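PDB 6JTJ: beta-hexosaminidase from Neisseria gonorrhoeae, which probably takes part in peptidoglycan recycling by cleaving the terminal beta-1,4-linked N-acetylglucosamine from peptide-linked cell-wall fragments. Local coordinates for residues R120-N125 with G144-V149; Q129-D134 with A138-A143; R231-L236 with E274-Q279; V260-P263 with P269-F272. One frame throughout, in Å; residues are numbered along the deposited sequence.

How the interactions relate
Coming from the N terminus, the chain reaches residues 120-125 after strand 111-112, makes helix 124-134, turns, and runs back along helix 136-155. Interaction 2 closes the short turn between these helices, and interaction 1 closes the wider loop around it, so the two lie on one helical hairpin with centres about 12 Å apart. Interactions 3 and 4 come later and repeat the nesting. Residues 260-263 and 269-272 close a small loop inside the longer one joining 231-236 to 274-279. These two contacts touch, Trp-276 lying against Tyr-262 and Ala-270. The centres of interactions 1 and 3 are about 30 Å apart, in different parts of the barrel domain.

Interaction 1. Residues R120-N125 with G144-V149; sequences RLPAMN and GQVGRV
Val-146 projects from helix 136-155 straight at the 120-125 segment and spreads its two methyls over three side chains there. CG2 lies 4.0 Å from Pro-122 CG, where the valine and the proline ring pass alongside each other. The other methyl serves two partners that come from different directions: Val-146 CG1 is 4.1 Å from Met-124 CE and 4.4 Å from Leu-121 CD2. With CG1 opposite the backbone N (chi1 171°) and CG2 opposite the carbonyl carbon, CG1 is directed at the methionine and leucine and CG2 at the proline ring. Met-124 gets there by bending. Its chain folds at chi2 (-60°) and turns again about the sulfur, which swings the terminal CE toward the valine although CB itself does not face the helix. Leu-121 likewise starts off to one side and delivers only the end of its branch. No hydrogen bond joins the segments, and all four touching residues are buried, so shape and apolar character do the work. Pro-122 and Val-149 both lie against Val-378, so helix 369-382 covers this side. Met-124 packs on Phe-182 as well, and its side chain is about 6 Å from that of Arg-180, a predicted substrate-binding residue beside the bound N-acetylglucosamine. Leu-121, in the loop before helix 124-134, bonds through its backbone to Gly-109, just before strand 111-112, and through its N to Gln-112 OE1 of that strand.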
loop_
_atom_site.group_PDB
_atom_site.type_symbol
_atom_site.label_atom_id
_atom_site.label_comp_id
_atom_site.label_asym_id
_atom_site.label_seq_id
_atom_site.Cartn_x
_atom_site.Cartn_y
_atom_site.Cartn_z
ATOM N N ARG C 120 6.781 -14.856 15.038
ATOM C CA ARG C 120 6.001 -13.777 14.445
ATOM C C ARG C 120 6.563 -12.449 14.914
ATOM O O ARG C 120 6.712 -12.218 16.099
ATOM C CB ARG C 120 4.524 -13.904 14.822
ATOM C CG ARG C 120 3.600 -13.027 13.990
ATOM C CD ARG C 120 3.419 -13.585 12.589
ATOM N NE ARG C 120 2.451 -12.802 11.824
ATOM C CZ ARG C 120 2.707 -11.677 11.160
ATOM N NH1 ARG C 120 3.934 -11.162 11.130
ATOM N NH2 ARG C 120 1.718 -11.056 10.515
ATOM N N LEU C 121 6.890 -11.576 13.974
ATOM C CA LEU C 121 7.546 -10.312 14.288
ATOM C C LEU C 121 6.528 -9.188 14.444
ATOM O O LEU C 121 5.546 -9.140 13.702
ATOM C CB LEU C 121 8.532 -9.947 13.181
ATOM C CG LEU C 121 9.649 -10.954 12.926
ATOM C CD1 LEU C 121 10.277 -10.700 11.568
ATOM C CD2 LEU C 121 10.698 -10.905 14.018
ATOM N N PRO C 122 6.771 -8.277 15.384
ATOM C CA PRO C 122 5.867 -7.175 15.556
ATOM C C PRO C 122 6.094 -6.142 14.488
ATOM O O PRO C 122 7.191 -6.085 13.922
ATOM C CB PRO C 122 6.297 -6.587 16.901
ATOM C CG PRO C 122 7.768 -6.876 16.959
ATOM C CD PRO C 122 7.865 -8.251 16.377
ATOM N N ALA C 123 5.077 -5.327 14.221
ATOM C CA ALA C 123 5.248 -4.171 13.362
ATOM C C ALA C 123 6.233 -3.191 14.032
ATOM O O ALA C 123 6.278 -3.090 15.252
ATOM C CB ALA C 123 3.915 -3.497 13.130
ATOM N N MET C 124 7.013 -2.477 13.236
ATOM C CA MET C 124 7.996 -1.551 13.796
ATOM C C MET C 124 7.404 -0.433 14.646
ATOM O O MET C 124 8.065 0.066 15.554
ATOM C CB MET C 124 8.878 -0.955 12.702
ATOM C CG MET C 124 9.766 -1.959 11.993
ATOM S SD MET C 124 10.919 -2.798 13.105
ATOM C CE MET C 124 10.021 -4.282 13.522
ATOM N N ASN C 125 6.162 -0.041 14.406
ATOM C CA ASN C 125 5.594 1.003 15.233
ATOM C C ASN C 125 5.402 0.567 16.697
ATOM O O ASN C 125 5.292 1.420 17.573
ATOM C CB ASN C 125 4.289 1.560 14.669
ATOM C CG ASN C 125 3.105 0.681 14.952
ATOM O OD1 ASN C 125 3.177 -0.545 14.865
ATOM N ND2 ASN C 125 1.995 1.305 15.279
ATOM N N GLY C 144 16.747 -4.189 19.495
ATOM C CA GLY C 144 17.912 -5.079 19.340
ATOM C C GLY C 144 17.536 -6.541 19.339
ATOM O O GLY C 144 18.033 -7.343 18.525
ATOM N N GLN C 145 16.617 -6.908 20.215
ATOM C CA GLN C 145 16.120 -8.289 20.273
ATOM C C GLN C 145 15.300 -8.665 19.053
ATOM O O GLN C 145 15.446 -9.765 18.515
ATOM C CB GLN C 145 15.259 -8.507 21.527
ATOM C CG GLN C 145 16.035 -8.411 22.860
ATOM C CD GLN C 145 17.261 -9.357 22.929
ATOM O OE1 GLN C 145 17.147 -10.584 22.812
ATOM N NE2 GLN C 145 18.454 -8.762 23.016
ATOM N N VAL C 146 14.465 -7.750 18.583
ATOM C CA VAL C 146 13.707 -8.003 17.344
ATOM C C VAL C 146 14.672 -8.235 16.188
ATOM O O VAL C 146 14.544 -9.206 15.461
ATOM C CB VAL C 146 12.729 -6.853 17.023
ATOM C CG1 VAL C 146 12.136 -7.027 15.634
ATOM C CG2 VAL C 146 11.611 -6.811 18.062
ATOM N N GLY C 147 15.663 -7.367 16.046
ATOM C CA GLY C 147 16.664 -7.517 14.969
ATOM C C GLY C 147 17.409 -8.831 15.026
ATOM O O GLY C 147 17.585 -9.518 14.022
ATOM N N ARG C 148 17.809 -9.203 16.233
ATOM C CA ARG C 148 18.516 -10.459 16.439
ATOM C C ARG C 148 17.689 -11.676 16.046
ATOM O O ARG C 148 18.165 -12.578 15.354
ATOM C CB ARG C 148 18.952 -10.566 17.904
ATOM C CG ARG C 148 19.877 -11.751 18.166
ATOM C CD ARG C 148 20.180 -11.970 19.637
ATOM N NE ARG C 148 20.914 -13.241 19.799
ATOM C CZ ARG C 148 21.058 -13.916 20.939
ATOM N NH1 ARG C 148 20.512 -13.450 22.062
ATOM N NH2 ARG C 148 21.741 -15.069 20.954
ATOM N N VAL C 149 16.449 -11.721 16.514
ATOM C CA VAL C 149 15.586 -12.850 16.202
ATOM C C VAL C 149 15.290 -12.896 14.724
ATOM O O VAL C 149 15.386 -13.941 14.084
ATOM C CB VAL C 149 14.279 -12.756 17.005
ATOM C CG1 VAL C 149 13.262 -13.782 16.530
ATOM C CG2 VAL C 149 14.575 -12.958 18.488
#

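Interaction 2. Residues Q129-D134 with A138-A143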
loop_
_atom_site.group_PDB
_atom_site.type_symbol
_atom_site.label_atom_id
_atom_site.label_comp_id
_atom_site.label_asym_id
_atom_site.label_seq_id
_atom_site.Cartn_x
_atom_site.Cartn_y
_atom_site.Cartn_z
ATOM N N GLN C 129 6.051 2.724 20.038
ATOM C CA GLN C 129 5.108 2.840 21.146
ATOM C C GLN C 129 5.802 2.550 22.479
ATOM O O GLN C 129 5.490 3.187 23.485
ATOM C CB GLN C 129 3.917 1.901 20.941
ATOM C CG GLN C 129 3.019 2.365 19.826
ATOM C CD GLN C 129 1.954 1.347 19.454
ATOM O OE1 GLN C 129 2.138 0.133 19.580
ATOM N NE2 GLN C 129 0.821 1.848 19.005
ATOM N N ILE C 130 6.703 1.565 22.497
ATOM C CA ILE C 130 7.524 1.297 23.673
ATOM C C ILE C 130 8.382 2.526 23.983
ATOM O O ILE C 130 8.532 2.905 25.134
ATOM C CB ILE C 130 8.429 0.072 23.474
ATOM C CG1 ILE C 130 7.591 -1.189 23.396
ATOM C CG2 ILE C 130 9.420 -0.050 24.620
ATOM C CD1 ILE C 130 8.345 -2.431 22.973
ATOM N N TRP C 131 8.901 3.183 22.952
ATOM C CA TRP C 131 9.681 4.407 23.131
ATOM C C TRP C 131 8.864 5.465 23.873
ATOM O O TRP C 131 9.335 6.055 24.851
ATOM C CB TRP C 131 10.135 4.940 21.764
ATOM C CG TRP C 131 10.810 6.267 21.738
ATOM C CD1 TRP C 131 10.233 7.476 21.863
ATOM C CD2 TRP C 131 12.203 6.513 21.500
ATOM N NE1 TRP C 131 11.172 8.474 21.750
ATOM C CE2 TRP C 131 12.393 7.900 21.538
ATOM C CE3 TRP C 131 13.308 5.686 21.287
ATOM C CZ2 TRP C 131 13.629 8.491 21.340
ATOM C CZ3 TRP C 131 14.556 6.284 21.102
ATOM C CH2 TRP C 131 14.697 7.668 21.125
ATOM N N ASP C 132 7.653 5.715 23.389
ATOM C CA ASP C 132 6.781 6.710 23.995
ATOM C C ASP C 132 6.393 6.356 25.436
ATOM O O ASP C 132 6.318 7.228 26.274
ATOM C CB ASP C 132 5.503 6.882 23.178
ATOM C CG ASP C 132 5.735 7.589 21.865
ATOM O OD1 ASP C 132 6.794 8.222 21.688
ATOM O OD2 ASP C 132 4.848 7.511 21.004
ATOM N N LYS C 133 6.154 5.080 25.698
ATOM C CA LYS C 133 5.585 4.639 26.963
ATOM C C LYS C 133 6.629 4.290 28.026
ATOM O O LYS C 133 6.509 4.731 29.160
ATOM C CB LYS C 133 4.698 3.421 26.727
ATOM C CG LYS C 133 3.800 3.088 27.901
ATOM C CD LYS C 133 3.331 1.649 27.849
ATOM C CE LYS C 133 2.415 1.360 29.055
ATOM N NZ LYS C 133 2.256 -0.081 29.392
ATOM N N ASP C 134 7.613 3.467 27.668
ATOM C CA ASP C 134 8.636 3.011 28.606
ATOM C C ASP C 134 9.993 3.672 28.403
ATOM O O ASP C 134 10.926 3.375 29.129
ATOM C CB ASP C 134 8.823 1.511 28.484
ATOM C CG ASP C 134 7.557 0.750 28.742
ATOM O OD1 ASP C 134 6.614 1.337 29.300
ATOM O OD2 ASP C 134 7.511 -0.439 28.387
ATOM N N ALA C 138 14.419 1.243 26.968
ATOM C CA ALA C 138 13.639 0.012 26.858
ATOM C C ALA C 138 13.339 -0.305 25.380
ATOM O O ALA C 138 13.349 -1.465 24.964
ATOM C CB ALA C 138 12.326 0.151 27.636
ATOM N N ALA C 139 13.048 0.739 24.617
ATOM C CA ALA C 139 12.705 0.583 23.213
ATOM C C ALA C 139 13.906 0.099 22.401
ATOM O O ALA C 139 13.763 -0.793 21.567
ATOM C CB ALA C 139 12.161 1.899 22.665
ATOM N N GLU C 140 15.083 0.687 22.638
ATOM C CA GLU C 140 16.299 0.257 21.938
ATOM C C GLU C 140 16.611 -1.185 22.242
ATOM O O GLU C 140 16.983 -1.950 21.349
ATOM C CB GLU C 140 17.483 1.150 22.281
ATOM C CG GLU C 140 17.378 2.557 21.709
ATOM C CD GLU C 140 18.646 3.373 21.924
ATOM O OE1 GLU C 140 19.615 2.826 22.506
ATOM O OE2 GLU C 140 18.683 4.557 21.496
ATOM N N THR C 141 16.461 -1.570 23.503
ATOM C CA THR C 141 16.710 -2.942 23.896
ATOM C C THR C 141 15.770 -3.887 23.177
ATOM O O THR C 141 16.164 -4.962 22.698
ATOM C CB THR C 141 16.519 -3.101 25.419
ATOM O OG1 THR C 141 17.434 -2.230 26.099
ATOM C CG2 THR C 141 16.763 -4.538 25.870
ATOM N N ALA C 142 14.507 -3.497 23.117
ATOM C CA ALA C 142 13.515 -4.315 22.431
ATOM C C ALA C 142 13.842 -4.403 20.932
ATOM O O ALA C 142 13.789 -5.485 20.353
ATOM C CB ALA C 142 12.130 -3.727 22.638
ATOM N N ALA C 143 14.198 -3.272 20.328
ATOM C CA ALA C 143 14.587 -3.236 18.905
ATOM C C ALA C 143 15.753 -4.173 18.615
ATOM O O ALA C 143 15.731 -4.918 17.630
ATOM C CB ALA C 143 14.912 -1.814 18.472
#
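Ala-138 opens the contact near the turn, its CB set 3.8 Å from Asp-134 O and near Asp-134 CB. Ala-139 makes the closest approach: its CB lies 3.5 Å from Trp-131 N, and the same methyl is 3.8 Å from Trp-131 CB. It also meets the indole edge near the ring plane. Beside it, Ile-130 CG2 presses on the Ala-139 backbone, 3.6 Å from Ala-139 CA: chi1 of -68° sets CG1 opposite the carbonyl carbon and CG2 opposite the backbone N, pointing CG2 at Ala-139 and CD1 at Ala-142. Glu-140 OE2 comes loosely to the same indole edge, 4.5 Å from Trp-131 CZ3, and has a long, weak ion pair with Arg-191. One turn after Ala-138 and Ala-139, Ala-142 CB receives Ile-130 CD1 at 4.0 Å and backs onto Leu-127 and Phe-377. Together these residues make an antiparallel helical hairpin, the segment axes 8.4 Å apart at an angle of 150°. Trp-131 also meets the ring of His-183, with planes at about 60°, and packs on Ala-188 of helix 186-202. The small alanine methyls let the helices come close, and with no hydrogen bond between the segments the hold is van der Waals contact.

Interaction 3. Residues R231-L236 with E274-Q279; sequences RSLDEL and EIWLKQ
Trp-276 brings the CH2 corner of its indole against two leucines of the 231-236 segment. Its CH2 is 4.0 Å from Leu-233 CD1 and 4.1 Å from Leu-236 CD2, both methyls approaching obliquely. Leu-233 and the indole run alongside each other, pointing opposite ways, while Leu-236 lies nearly at right angles to it. With CG turned opposite its backbone N (chi1 -176°), Leu-233 extends its branch toward the ring. Behind the leucines, Ser-232 and Glu-235 form a capping box at the start of helix 233-238: Glu-235 N donates to Ser-232 OG at 3.2 Å, and Ser-232 N returns a nearly straight bond (175°) to Glu-235 OE2 at 2.9 Å. Leu-236 CD1 lies over the rim of one face of the Arg-231 guanidinium, which makes salt bridges to Asp-229 and Asp-240. On the opposing helix a wider pi-type turn brings Lys-278 N and Gln-279 N to the one acceptor Glu-274 O, while Trp-276 N bonds Ser-273 OG. The indole meets Tyr-262 edge to face and touches Pro-213. Across the segments themselves the contact is small and wholly apolar; its polar bonds lie behind it, fixing the helix start that presents the leucines.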
loop_
_atom_site.group_PDB
_atom_site.type_symbol
_atom_site.label_atom_id
_atom_site.label_comp_id
_atom_site.label_asym_id
_atom_site.label_seq_id
_atom_site.Cartn_x
_atom_site.Cartn_y
_atom_site.Cartn_z
ATOM N N ARG C 231 7.462 18.994 -0.876
ATOM C CA ARG C 231 8.298 19.731 0.060
ATOM C C ARG C 231 9.659 20.065 -0.505
ATOM O O ARG C 231 10.109 19.502 -1.509
ATOM C CB ARG C 231 8.462 18.946 1.353
ATOM C CG ARG C 231 7.155 18.712 2.100
ATOM C CD ARG C 231 7.392 17.856 3.339
ATOM N NE ARG C 231 7.803 16.507 2.971
ATOM C CZ ARG C 231 8.405 15.645 3.783
ATOM N NH1 ARG C 231 8.668 15.953 5.050
ATOM N NH2 ARG C 231 8.739 14.452 3.322
ATOM N N SER C 232 10.331 20.985 0.173
ATOM C CA SER C 232 11.647 21.437 -0.234
ATOM C C SER C 232 12.692 20.505 0.336
ATOM O O SER C 232 12.454 19.813 1.325
ATOM C CB SER C 232 11.903 22.861 0.291
ATOM O OG SER C 232 12.149 22.852 1.691
ATOM N N LEU C 233 13.880 20.541 -0.259
ATOM C CA LEU C 233 15.003 19.772 0.240
ATOM C C LEU C 233 15.330 20.092 1.694
ATOM O O LEU C 233 15.643 19.193 2.482
ATOM C CB LEU C 233 16.237 20.001 -0.637
ATOM C CG LEU C 233 17.467 19.167 -0.278
ATOM C CD1 LEU C 233 17.135 17.685 -0.312
ATOM C CD2 LEU C 233 18.605 19.481 -1.234
ATOM N N ASP C 234 15.264 21.371 2.060
ATOM C CA ASP C 234 15.545 21.761 3.445
ATOM C C ASP C 234 14.575 21.081 4.406
ATOM O O ASP C 234 14.968 20.644 5.479
ATOM C CB ASP C 234 15.483 23.288 3.622
ATOM C CG ASP C 234 16.717 23.999 3.055
ATOM O OD1 ASP C 234 17.847 23.479 3.183
ATOM O OD2 ASP C 234 16.555 25.096 2.490
ATOM N N GLU C 235 13.305 21.027 4.031
ATOM C CA GLU C 235 12.312 20.368 4.876
ATOM C C GLU C 235 12.651 18.896 5.061
ATOM O O GLU C 235 12.578 18.378 6.171
ATOM C CB GLU C 235 10.915 20.527 4.285
ATOM C CG GLU C 235 10.355 21.931 4.414
ATOM C CD GLU C 235 9.019 22.065 3.721
ATOM O OE1 GLU C 235 7.987 21.996 4.415
ATOM O OE2 GLU C 235 9.004 22.219 2.484
ATOM N N LEU C 236 13.095 18.252 3.987
ATOM C CA LEU C 236 13.522 16.860 4.078
ATOM C C LEU C 236 14.809 16.680 4.884
ATOM O O LEU C 236 14.914 15.725 5.665
ATOM C CB LEU C 236 13.633 16.205 2.697
ATOM C CG LEU C 236 12.330 15.528 2.228
ATOM C CD1 LEU C 236 11.376 16.510 1.595
ATOM C CD2 LEU C 236 12.618 14.410 1.235
ATOM N N GLU C 274 19.317 11.064 -10.957
ATOM C CA GLU C 274 20.743 11.329 -10.711
ATOM C C GLU C 274 20.933 12.283 -9.563
ATOM O O GLU C 274 21.861 12.150 -8.776
ATOM C CB GLU C 274 21.405 11.963 -11.930
ATOM C CG GLU C 274 21.613 11.030 -13.098
ATOM C CD GLU C 274 22.464 11.661 -14.195
ATOM O OE1 GLU C 274 22.214 12.838 -14.549
ATOM O OE2 GLU C 274 23.385 10.990 -14.701
ATOM N N ILE C 275 20.055 13.270 -9.481
ATOM C CA ILE C 275 20.137 14.258 -8.418
ATOM C C ILE C 275 19.998 13.553 -7.054
ATOM O O ILE C 275 20.864 13.693 -6.186
ATOM C CB ILE C 275 19.085 15.374 -8.618
ATOM C CG1 ILE C 275 19.440 16.207 -9.870
ATOM C CG2 ILE C 275 19.020 16.278 -7.398
ATOM C CD1 ILE C 275 18.314 17.061 -10.410
ATOM N N TRP C 276 18.941 12.767 -6.890
ATOM C CA TRP C 276 18.732 12.070 -5.618
ATOM C C TRP C 276 19.851 11.076 -5.326
ATOM O O TRP C 276 20.375 11.038 -4.218
ATOM C CB TRP C 276 17.361 11.371 -5.566
ATOM C CG TRP C 276 16.261 12.291 -5.226
ATOM C CD1 TRP C 276 15.209 12.644 -6.015
ATOM C CD2 TRP C 276 16.090 12.986 -3.995
ATOM N NE1 TRP C 276 14.392 13.525 -5.354
ATOM C CE2 TRP C 276 14.928 13.770 -4.119
ATOM C CE3 TRP C 276 16.820 13.040 -2.803
ATOM C CZ2 TRP C 276 14.456 14.582 -3.077
ATOM C CZ3 TRP C 276 16.381 13.869 -1.787
ATOM C CH2 TRP C 276 15.191 14.612 -1.917
ATOM N N LEU C 277 20.208 10.268 -6.316
ATOM C CA LEU C 277 21.078 9.135 -6.080
ATOM C C LEU C 277 22.573 9.474 -6.141
ATOM O O LEU C 277 23.343 8.961 -5.334
ATOM C CB LEU C 277 20.741 8.000 -7.052
ATOM C CG LEU C 277 19.281 7.542 -7.054
ATOM C CD1 LEU C 277 19.091 6.407 -8.045
ATOM C CD2 LEU C 277 18.822 7.112 -5.662
ATOM N N LYS C 278 22.986 10.331 -7.068
ATOM C CA LYS C 278 24.408 10.639 -7.195
ATOM C C LYS C 278 24.765 11.870 -6.409
ATOM O O LYS C 278 25.663 11.856 -5.583
ATOM C CB LYS C 278 24.804 10.808 -8.662
ATOM C CG LYS C 278 24.716 9.504 -9.428
ATOM C CD LYS C 278 25.213 9.646 -10.853
ATOM C CE LYS C 278 25.182 8.293 -11.530
ATOM N NZ LYS C 278 25.329 8.416 -12.997
ATOM N N GLN C 279 24.043 12.942 -6.654
ATOM C CA GLN C 279 24.386 14.204 -6.058
ATOM C C GLN C 279 24.086 14.192 -4.548
ATOM O O GLN C 279 24.932 14.598 -3.741
ATOM C CB GLN C 279 23.670 15.321 -6.849
ATOM C CG GLN C 279 23.803 16.746 -6.349
ATOM C CD GLN C 279 23.013 17.739 -7.197
ATOM O OE1 GLN C 279 22.721 17.489 -8.374
ATOM N NE2 GLN C 279 22.652 18.867 -6.593
#

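Interaction 4. Residues V260-P263 with P269-F272; sequences VVYP and PAGF
Ala-270 N donates across the segments to Val-260 O at 3.2 Å, a bond with an N-H...O angle of 155° and the donor tilted 26° from the carbonyl plane. The same oxygen receives a CA-H...O contact from Pro-269, whose CA lies 3.3 Å from Val-260 O. Within the second segment Phe-272 N bonds Pro-269 O at 2.9 Å, closing the short 3-10 turn. This loop follows barrel strand 254-257 and leads to helix 274-284, in a beta-to-alpha connection of the (beta/alpha)8 barrel seen in glycoside hydrolase family 3. It stands close to the catalytic centre: the side chain of Pro-269 is about 5 Å from that of Asp-294, the predicted nucleophile, and that of Val-260 about 8 Å from a bound N-acetylglucosamine. Apolar contacts fill in around the polar ones. Val-261 CG2, set opposite its own carbonyl carbon (chi1 -175°, with CG1 opposite N), meets Pro-269 CG at 4.1 Å, and Tyr-262 CE1 takes the Ala-270 CB obliquely at 4.2 Å. Val-260 CG1 sits over the rim of one face of the tyrosine ring, whose OH bonds Gly-214 O. Backbone bonds from Val-261 run to Pro-227 and Asp-229, which follow the predicted catalytic pair Asp-221 and His-223.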
loop_
_atom_site.group_PDB
_atom_site.type_symbol
_atom_site.label_atom_id
_atom_site.label_comp_id
_atom_site.label_asym_id
_atom_site.label_seq_id
_atom_site.Cartn_x
_atom_site.Cartn_y
_atom_site.Cartn_z
ATOM N N VAL C 260 8.526 7.871 -5.691
ATOM C CA VAL C 260 7.882 9.113 -5.310
ATOM C C VAL C 260 8.632 10.234 -6.023
ATOM O O VAL C 260 9.860 10.208 -6.081
ATOM C CB VAL C 260 7.979 9.337 -3.778
ATOM C CG1 VAL C 260 7.526 10.737 -3.395
ATOM C CG2 VAL C 260 7.157 8.306 -3.024
ATOM N N VAL C 261 7.893 11.220 -6.521
ATOM C CA VAL C 261 8.487 12.401 -7.137
ATOM C C VAL C 261 8.509 13.530 -6.134
ATOM O O VAL C 261 7.515 13.766 -5.434
ATOM C CB VAL C 261 7.701 12.858 -8.384
ATOM C CG1 VAL C 261 8.412 14.014 -9.059
ATOM C CG2 VAL C 261 7.558 11.717 -9.362
ATOM N N TYR C 262 9.648 14.206 -6.053
ATOM C CA TYR C 262 9.837 15.335 -5.167
ATOM C C TYR C 262 10.150 16.538 -6.077
ATOM O O TYR C 262 11.317 16.884 -6.259
ATOM C CB TYR C 262 10.997 15.069 -4.195
ATOM C CG TYR C 262 10.844 13.783 -3.392
ATOM C CD1 TYR C 262 11.123 12.546 -3.952
ATOM C CD2 TYR C 262 10.435 13.813 -2.063
ATOM C CE1 TYR C 262 10.987 11.378 -3.220
ATOM C CE2 TYR C 262 10.276 12.644 -1.336
ATOM C CZ TYR C 262 10.569 11.429 -1.919
ATOM O OH TYR C 262 10.415 10.289 -1.191
ATOM N N PRO C 263 9.107 17.181 -6.636
ATOM C CA PRO C 263 9.304 18.167 -7.719
ATOM C C PRO C 263 10.219 19.333 -7.409
ATOM O O PRO C 263 10.887 19.824 -8.306
ATOM C CB PRO C 263 7.896 18.669 -8.010
ATOM C CG PRO C 263 7.007 17.573 -7.540
ATOM C CD PRO C 263 7.679 17.044 -6.305
ATOM N N PRO C 269 11.084 10.439 -10.392
ATOM C CA PRO C 269 11.055 9.669 -9.145
ATOM C C PRO C 269 12.475 9.403 -8.649
ATOM O O PRO C 269 13.389 9.245 -9.455
ATOM C CB PRO C 269 10.388 8.347 -9.536
ATOM C CG PRO C 269 9.780 8.575 -10.875
ATOM C CD PRO C 269 10.534 9.687 -11.526
ATOM N N ALA C 270 12.633 9.335 -7.331
ATOM C CA ALA C 270 13.934 9.186 -6.704
ATOM C C ALA C 270 14.769 8.051 -7.272
ATOM O O ALA C 270 15.962 8.215 -7.488
ATOM C CB ALA C 270 13.773 9.008 -5.203
ATOM N N GLY C 271 14.149 6.911 -7.544
ATOM C CA GLY C 271 14.878 5.747 -8.062
ATOM C C GLY C 271 15.415 5.880 -9.477
ATOM O O GLY C 271 16.189 5.031 -9.954
ATOM N N PHE C 272 14.988 6.931 -10.180
ATOM C CA PHE C 272 15.457 7.214 -11.528
ATOM C C PHE C 272 16.063 8.615 -11.572
ATOM O O PHE C 272 16.161 9.197 -12.629
ATOM C CB PHE C 272 14.285 7.154 -12.509
ATOM C CG PHE C 272 13.634 5.813 -12.621
ATOM C CD1 PHE C 272 14.141 4.848 -13.480
ATOM C CD2 PHE C 272 12.478 5.529 -11.923
ATOM C CE1 PHE C 272 13.515 3.616 -13.638
ATOM C CE2 PHE C 272 11.859 4.283 -12.048
ATOM C CZ PHE C 272 12.367 3.329 -12.919
#